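Local structure of histidine acid phosphatase (4ARU) at residues L225-A229 and Q230-K234; V355-L359 and A360-D364. The protein belongs to branch 2 of the histidine phosphatase superfamily and folds as a single chain in which helices pack around a mixed beta-sheet. One frame throughout, in Å; residues are numbered along the deposited sequence. Where two conformers were deposited one is given.

In the fold
Contacts 1 and 2 lie in series, far apart along the chain, yet their centres are only about 12 Å from each other. Contact 1 ends helix 213-229, contact 2 starts helix 359-363, and the two meet directly. His363 ND1 probably donates to His228 O at 2.8 Å, while Leu359 packs against helix 213-229, its CG 3.5 Å from His228 CD2. Ala229 CB packs on Leu362 CB at 3.9 Å. The side chain of Leu226 in contact 1 touches Arg22 of the RHGxRxP signature of this family and lies about 5 Å from a bound sodium ion and about 6 Å from a tartaric acid molecule, probably from crystallisation, that may mark a pocket.

Contact 1: L225-A229 and Q230-K234; sequences LLEHA and QGMPK
The flat carboxylate of Glu227 brings its OE1 to 3.9 Å from Lys234 O, an acceptor that offers it no proton, and takes its hydrogen bond from Ala236 N a little further along the chain. The other flat side group, the His228 imidazole, turns away from the outgoing loop: its ring is stacked with that of His363 and meets Trp246 edge-to-face. Behind the carboxylate, the aliphatic stalk of Glu227 is crossed at a slant by Met232, whose SD lies 3.9 Å from Glu227 CG in the conformer considered here; a second conformer of the methionine exists.

Beneath these side chains the backbone forms a Schellman motif, the classical way of ending an alpha-helix, here helix 213-229. Met232 N reaches back to Glu227 O at 3.0 Å, and inside that wide loop Gly231 N bonds to His228 O, also at 3.0 Å. The two acceptors are approached differently. Met232 N lies not far from the carbonyl plane of Glu227, whereas Gly231 N sits above that of His228, 69° out of it, away from the lone pairs. Gly231 itself makes the reversal with a positive phi of 69°.

Gln230 N is held by Leu226 O at 2.9 Å, with a weak second bond to Glu227 O at 3.3 Å. Glu227 O thus serves two amides. Because Met232 CG stands anti to its own carbonyl carbon (chi1 -63°), the side chain folds back over the last turn, CG lying 3.5 Å from Glu227 O. Gln230 does the reverse: its chain bends after CG and leads its amide outward, where OE1 bonds to Thr50 OG1.

Contact 2: V355-L359 and A360-D364; sequences VYQTL and AQLHD
Thr358 and Gln361 form a capping box, the reciprocal pairing of side chain and backbone that opens many alpha-helices, here helix 359-363 just after strand 348-356. Two hydrogen bonds close it. Thr358 OG1, placed between its backbone N and carbonyl carbon by a chi1 of 69°, accepts from Gln361 N at 3.0 Å. In return, Gln361 CG stands anti to the carbonyl carbon (chi1 -76°) and the chain runs straight on, which brings OE1 alongside Thr358, where Thr358 N donates to Gln361 OE1 at 2.9 Å. This second bond is nearly straight (164° at the hydrogen). The other end of the amide is held too, since NE2 bonds to Pro373 O; the group is therefore gripped from both ends and its rotation fixed.

Backbone bonds continue the helix behind the box: Leu362 N to Thr358 O and His363 N to Leu359 O.

Van der Waals contacts, some of them methyl on oxygen, line the same turn. Thr358 CG2 rests 3.6 Å from Gln361 OE1, alongside the bond that the oxygen accepts. On another side of the turn Leu362 crosses Gln357 at about a right angle, and its CD2 methyl touches both Gln357 CB and Gln357 OE1, each at 3.6 Å. Leu362 is also covered by Leu56 of helix 51-70.

A water adds the last link. Gln357 NE2, which also donates to Leu56 O, donates a hydrogen bond to this water, 2.9 Å from NE2 to the water oxygen, and the water donates to Gln361 O at 3.0 Å.

Contact 1: L225-A229 and Q230-K234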
ATOM      1  N   LEU A 225       7.787   2.704 -12.541  1.00  6.58           N
ATOM      2  CA  LEU A 225       6.978   1.506 -12.406  1.00  7.02           C
ATOM      3  C   LEU A 225       5.536   1.798 -12.862  1.00  7.00           C
ATOM      4  O   LEU A 225       4.886   0.970 -13.504  1.00  7.17           O
ATOM      5  CB  LEU A 225       6.982   1.062 -10.955  1.00  7.69           C
ATOM      6  CG  LEU A 225       6.245  -0.275 -10.744  1.00  8.83           C
ATOM      7  CD1 LEU A 225       7.108  -1.179  -9.919  1.00  9.55           C
ATOM      8  CD2 LEU A 225       4.872  -0.129 -10.152  1.00  9.77           C
ATOM      9  N   LEU A 226       5.041   2.964 -12.474  1.00  6.57           N
ATOM     10  CA  LEU A 226       3.698   3.379 -12.892  1.00  6.76           C
ATOM     11  C   LEU A 226       3.589   3.528 -14.401  1.00  6.87           C
ATOM     12  O   LEU A 226       2.619   3.092 -14.993  1.00  6.74           O
ATOM     13  CB  LEU A 226       3.217   4.640 -12.184  1.00  7.40           C
ATOM     14  CG  LEU A 226       2.986   4.524 -10.680  1.00  7.65           C
ATOM     15  CD1 LEU A 226       2.816   5.882  -9.967  1.00  7.96           C
ATOM     16  CD2 LEU A 226       1.762   3.679 -10.427  1.00  8.74           C
ATOM     17  N   GLU A 227       4.609   4.102 -15.034  1.00  6.66           N
ATOM     18  CA  GLU A 227       4.617   4.242 -16.488  1.00  7.20           C
ATOM     19  C   GLU A 227       4.510   2.851 -17.145  1.00  7.39           C
ATOM     20  O   GLU A 227       3.804   2.641 -18.108  1.00  7.91           O
ATOM     21  CB  GLU A 227       5.910   4.874 -16.971  1.00  7.44           C
ATOM     22  CG  GLU A 227       6.075   6.360 -16.602  1.00  7.46           C
ATOM     23  CD  GLU A 227       7.439   6.907 -16.959  1.00  7.76           C
ATOM     24  OE1 GLU A 227       8.281   6.110 -17.406  1.00  8.30           O
ATOM     25  OE2 GLU A 227       7.666   8.137 -16.818  1.00  7.68           O
ATOM     26  N   HIS A 228       5.266   1.920 -16.585  1.00  7.47           N
ATOM     27  CA  HIS A 228       5.272   0.560 -17.072  1.00  7.60           C
ATOM     28  C   HIS A 228       3.936  -0.157 -16.894  1.00  7.57           C
ATOM     29  O   HIS A 228       3.418  -0.805 -17.803  1.00  8.27           O
ATOM     30  CB  HIS A 228       6.408  -0.204 -16.405  1.00  7.92           C
ATOM     31  CG  HIS A 228       6.665  -1.564 -16.987  1.00  9.16           C
ATOM     32  ND1 HIS A 228       7.410  -1.763 -18.131  1.00 10.45           N
ATOM     33  CD2 HIS A 228       6.272  -2.791 -16.569  1.00  9.73           C
ATOM     34  CE1 HIS A 228       7.497  -3.071 -18.365  1.00 10.83           C
ATOM     35  NE2 HIS A 228       6.783  -3.706 -17.458  1.00 10.88           N
ATOM     36  N   ALA A 229       3.372   0.032 -15.717  1.00  6.77           N
ATOM     37  CA  ALA A 229       2.068  -0.547 -15.410  1.00  6.84           C
ATOM     38  C   ALA A 229       0.933   0.060 -16.234  1.00  7.27           C
ATOM     39  O   ALA A 229      -0.055  -0.619 -16.515  1.00  7.88           O
ATOM     40  CB  ALA A 229       1.790  -0.342 -13.953  1.00  6.29           C
ATOM     41  N   GLN A 230       1.124   1.302 -16.684  1.00  7.26           N
ATOM     42  CA  GLN A 230       0.206   2.047 -17.528  1.00  7.76           C
ATOM     43  C   GLN A 230       0.367   1.661 -19.002  1.00  8.82           C
ATOM     44  O   GLN A 230      -0.427   2.066 -19.880  1.00  9.68           O
ATOM     45  CB  GLN A 230       0.457   3.545 -17.299  1.00  7.36           C
ATOM     46  CG  GLN A 230      -0.347   4.483 -18.184  1.00  7.76           C
ATOM     47  CD  GLN A 230      -1.845   4.392 -17.971  1.00  8.04           C
ATOM     48  OE1 GLN A 230      -2.301   3.859 -16.984  1.00  7.86           O
ATOM     49  NE2 GLN A 230      -2.610   4.954 -18.895  1.00  8.70           N
ATOM     50  N   GLY A 231       1.422   0.905 -19.301  1.00  9.73           N
ATOM     51  CA  GLY A 231       1.698   0.545 -20.663  1.00 11.19           C
ATOM     52  C   GLY A 231       2.141   1.664 -21.560  1.00 12.56           C
ATOM     53  O   GLY A 231       1.993   1.614 -22.804  1.00 14.22           O
ATOM     54  N   MET A 232       2.818   2.658 -20.983  1.00 13.02           N
ATOM     55  CA  MET A 232       3.357   3.728 -21.807  0.67 14.53           C
ATOM     56  C   MET A 232       4.389   3.163 -22.762  1.00 15.53           C
ATOM     57  O   MET A 232       5.100   2.204 -22.423  1.00 16.30           O
ATOM     58  CB  MET A 232       4.002   4.771 -20.951  0.67 13.91           C
ATOM     59  CG  MET A 232       3.001   5.401 -20.058  0.67 13.79           C
ATOM     60  SD  MET A 232       3.633   6.955 -19.537  0.67 14.20           S
ATOM     61  CE  MET A 232       2.071   7.701 -19.097  0.67 13.96           C
ATOM     62  N   PRO A 233       4.469   3.705 -23.986  1.00 18.87           N
ATOM     63  CA  PRO A 233       5.391   3.188 -25.003  1.00 21.14           C
ATOM     64  C   PRO A 233       6.839   3.441 -24.638  1.00 21.10           C
ATOM     65  O   PRO A 233       7.690   2.597 -24.982  1.00 23.41           O
ATOM     66  CB  PRO A 233       4.982   3.939 -26.272  1.00 21.96           C
ATOM     67  CG  PRO A 233       4.345   5.199 -25.797  1.00 21.62           C
ATOM     68  CD  PRO A 233       3.661   4.826 -24.497  1.00 20.19           C
ATOM     69  N   LYS A 234       7.112   4.532 -23.894  1.00 19.34           N
ATOM     70  CA  LYS A 234       8.456   4.769 -23.371  1.00 17.94           C
ATOM     71  C   LYS A 234       8.455   4.939 -21.864  1.00 14.46           C
ATOM     72  O   LYS A 234       7.877   5.889 -21.307  1.00 12.92           O
ATOM     73  CB  LYS A 234       9.083   6.005 -24.030  1.00 20.53           C
ATOM     74  CG  LYS A 234       9.475   5.781 -25.481  1.00 24.52           C
ATOM     75  CD  LYS A 234      10.595   4.751 -25.568  1.00 27.65           C
ATOM     76  CE  LYS A 234      11.223   4.644 -26.944  1.00 32.30           C
ATOM     77  NZ  LYS A 234      12.233   3.537 -26.894  1.00 34.30           N
TER

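Contact 2: V355-L359 and A360-D364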
ATOM      1  N   VAL A 355      -1.654  -9.746  -1.656  1.00  7.33           N
ATOM      2  CA  VAL A 355      -2.162 -10.219  -2.960  1.00  7.45           C
ATOM      3  C   VAL A 355      -1.978  -9.093  -3.968  1.00  7.17           C
ATOM      4  O   VAL A 355      -2.233  -7.926  -3.647  1.00  8.12           O
ATOM      5  CB  VAL A 355      -3.645 -10.610  -2.840  1.00  7.65           C
ATOM      6  CG1 VAL A 355      -4.226 -11.085  -4.177  1.00  8.21           C
ATOM      7  CG2 VAL A 355      -3.804 -11.718  -1.805  1.00  8.15           C
ATOM      8  N   TYR A 356      -1.454  -9.423  -5.128  1.00  6.64           N
ATOM      9  CA  TYR A 356      -0.944  -8.410  -6.069  1.00  6.50           C
ATOM     10  C   TYR A 356      -0.786  -8.915  -7.468  1.00  6.72           C
ATOM     11  O   TYR A 356      -0.704 -10.110  -7.697  1.00  6.90           O
ATOM     12  CB  TYR A 356       0.412  -7.912  -5.558  1.00  6.71           C
ATOM     13  CG  TYR A 356       1.450  -9.006  -5.635  1.00  6.82           C
ATOM     14  CD1 TYR A 356       1.523 -10.010  -4.678  1.00  6.98           C
ATOM     15  CD2 TYR A 356       2.353  -9.094  -6.725  1.00  7.29           C
ATOM     16  CE1 TYR A 356       2.473 -10.993  -4.744  1.00  7.51           C
ATOM     17  CE2 TYR A 356       3.261 -10.107  -6.824  1.00  7.83           C
ATOM     18  CZ  TYR A 356       3.293 -11.089  -5.832  1.00  7.70           C
ATOM     19  OH  TYR A 356       4.192 -12.107  -5.936  1.00  8.63           O
ATOM     20  N   GLN A 357      -0.766  -7.966  -8.400  1.00  6.43           N
ATOM     21  CA  GLN A 357      -0.342  -8.220  -9.741  1.00  6.93           C
ATOM     22  C   GLN A 357       1.173  -8.066  -9.855  1.00  6.92           C
ATOM     23  O   GLN A 357       1.748  -7.077  -9.380  1.00  6.84           O
ATOM     24  CB  GLN A 357      -1.034  -7.265 -10.691  1.00  7.13           C
ATOM     25  CG  GLN A 357      -2.495  -7.635 -10.926  1.00  7.36           C
ATOM     26  CD  GLN A 357      -3.409  -6.437 -11.073  1.00  7.42           C
ATOM     27  OE1 GLN A 357      -3.464  -5.568 -10.183  1.00  7.25           O
ATOM     28  NE2 GLN A 357      -4.241  -6.470 -12.093  1.00  7.68           N
ATOM     29  N   THR A 358       1.787  -9.038 -10.501  1.00  7.15           N
ATOM     30  CA  THR A 358       3.186  -8.921 -10.889  1.00  7.45           C
ATOM     31  C   THR A 358       3.376  -7.760 -11.827  1.00  7.55           C
ATOM     32  O   THR A 358       2.429  -7.222 -12.417  1.00  7.11           O
ATOM     33  CB  THR A 358       3.738 -10.186 -11.544  1.00  8.08           C
ATOM     34  OG1 THR A 358       3.127 -10.364 -12.825  1.00  8.32           O
ATOM     35  CG2 THR A 358       3.548 -11.412 -10.710  1.00  8.01           C
ATOM     36  N   LEU A 359       4.610  -7.320 -11.973  1.00  8.28           N
ATOM     37  CA  LEU A 359       4.904  -6.256 -12.901  1.00  8.95           C
ATOM     38  C   LEU A 359       4.436  -6.590 -14.330  1.00  8.64           C
ATOM     39  O   LEU A 359       3.845  -5.730 -15.009  1.00  8.04           O
ATOM     40  CB  LEU A 359       6.406  -5.873 -12.885  1.00 10.76           C
ATOM     41  CG  LEU A 359       6.740  -4.515 -13.537  1.00 12.09           C
ATOM     42  CD1 LEU A 359       5.944  -3.346 -12.984  1.00 12.77           C
ATOM     43  CD2 LEU A 359       8.263  -4.304 -13.425  1.00 13.70           C
ATOM     44  N   ALA A 360       4.648  -7.844 -14.722  1.00  8.44           N
ATOM     45  CA  ALA A 360       4.190  -8.342 -16.027  1.00  8.85           C
ATOM     46  C   ALA A 360       2.650  -8.350 -16.119  1.00  8.54           C
ATOM     47  O   ALA A 360       2.088  -8.015 -17.170  1.00  8.74           O
ATOM     48  CB  ALA A 360       4.706  -9.733 -16.278  1.00  9.46           C
ATOM     49  N   GLN A 361       1.989  -8.779 -15.040  1.00  8.01           N
ATOM     50  CA  GLN A 361       0.533  -8.817 -15.055  1.00  7.93           C
ATOM     51  C   GLN A 361      -0.047  -7.436 -15.232  1.00  7.59           C
ATOM     52  O   GLN A 361      -1.108  -7.273 -15.891  1.00  8.03           O
ATOM     53  CB  GLN A 361      -0.010  -9.467 -13.799  1.00  7.56           C
ATOM     54  CG  GLN A 361       0.146 -10.984 -13.832  1.00  8.07           C
ATOM     55  CD  GLN A 361      -0.177 -11.662 -12.510  1.00  7.81           C
ATOM     56  OE1 GLN A 361       0.025 -11.121 -11.440  1.00  8.08           O
ATOM     57  NE2 GLN A 361      -0.705 -12.901 -12.588  1.00  8.19           N
ATOM     58  N   LEU A 362       0.582  -6.434 -14.629  1.00  7.14           N
ATOM     59  CA  LEU A 362       0.175  -5.062 -14.816  1.00  7.09           C
ATOM     60  C   LEU A 362       0.442  -4.623 -16.262  1.00  7.41           C
ATOM     61  O   LEU A 362      -0.425  -4.075 -16.955  1.00  7.40           O
ATOM     62  CB  LEU A 362       0.902  -4.114 -13.851  1.00  7.02           C
ATOM     63  CG  LEU A 362       0.575  -4.291 -12.388  1.00  6.93           C
ATOM     64  CD1 LEU A 362       1.585  -3.519 -11.524  1.00  7.28           C
ATOM     65  CD2 LEU A 362      -0.856  -3.905 -11.997  1.00  6.75           C
ATOM     66  N   HIS A 363       1.670  -4.816 -16.728  1.00  8.09           N
ATOM     67  CA  HIS A 363       2.072  -4.343 -18.034  1.00  8.97           C
ATOM     68  C   HIS A 363       1.275  -4.982 -19.185  1.00  9.33           C
ATOM     69  O   HIS A 363       0.929  -4.314 -20.157  1.00  9.77           O
ATOM     70  CB  HIS A 363       3.556  -4.637 -18.239  1.00  9.57           C
ATOM     71  CG  HIS A 363       4.146  -4.062 -19.487  1.00 10.56           C
ATOM     72  ND1 HIS A 363       4.284  -2.705 -19.727  1.00 10.63           N
ATOM     73  CD2 HIS A 363       4.701  -4.680 -20.541  1.00 11.71           C
ATOM     74  CE1 HIS A 363       4.857  -2.527 -20.905  1.00 11.86           C
ATOM     75  NE2 HIS A 363       5.112  -3.712 -21.427  1.00 12.44           N
ATOM     76  N   ASP A 364       0.976  -6.272 -19.023  1.00  9.87           N
ATOM     77  CA  ASP A 364       0.238  -7.027 -20.006  1.00 10.79           C
ATOM     78  C   ASP A 364      -1.293  -7.001 -19.791  1.00 10.46           C
ATOM     79  O   ASP A 364      -2.025  -7.587 -20.588  1.00 10.36           O
ATOM     80  CB  ASP A 364       0.742  -8.474 -19.993  1.00 11.98           C
ATOM     81  CG  ASP A 364       2.180  -8.616 -20.489  1.00 13.53           C
ATOM     82  OD1 ASP A 364       2.690  -7.732 -21.192  1.00 14.63           O
ATOM     83  OD2 ASP A 364       2.786  -9.686 -20.204  1.00 15.76           O
TER
HETATM   84  O   HOH W   1      -3.494  -8.167 -14.289  1.00  9.89           O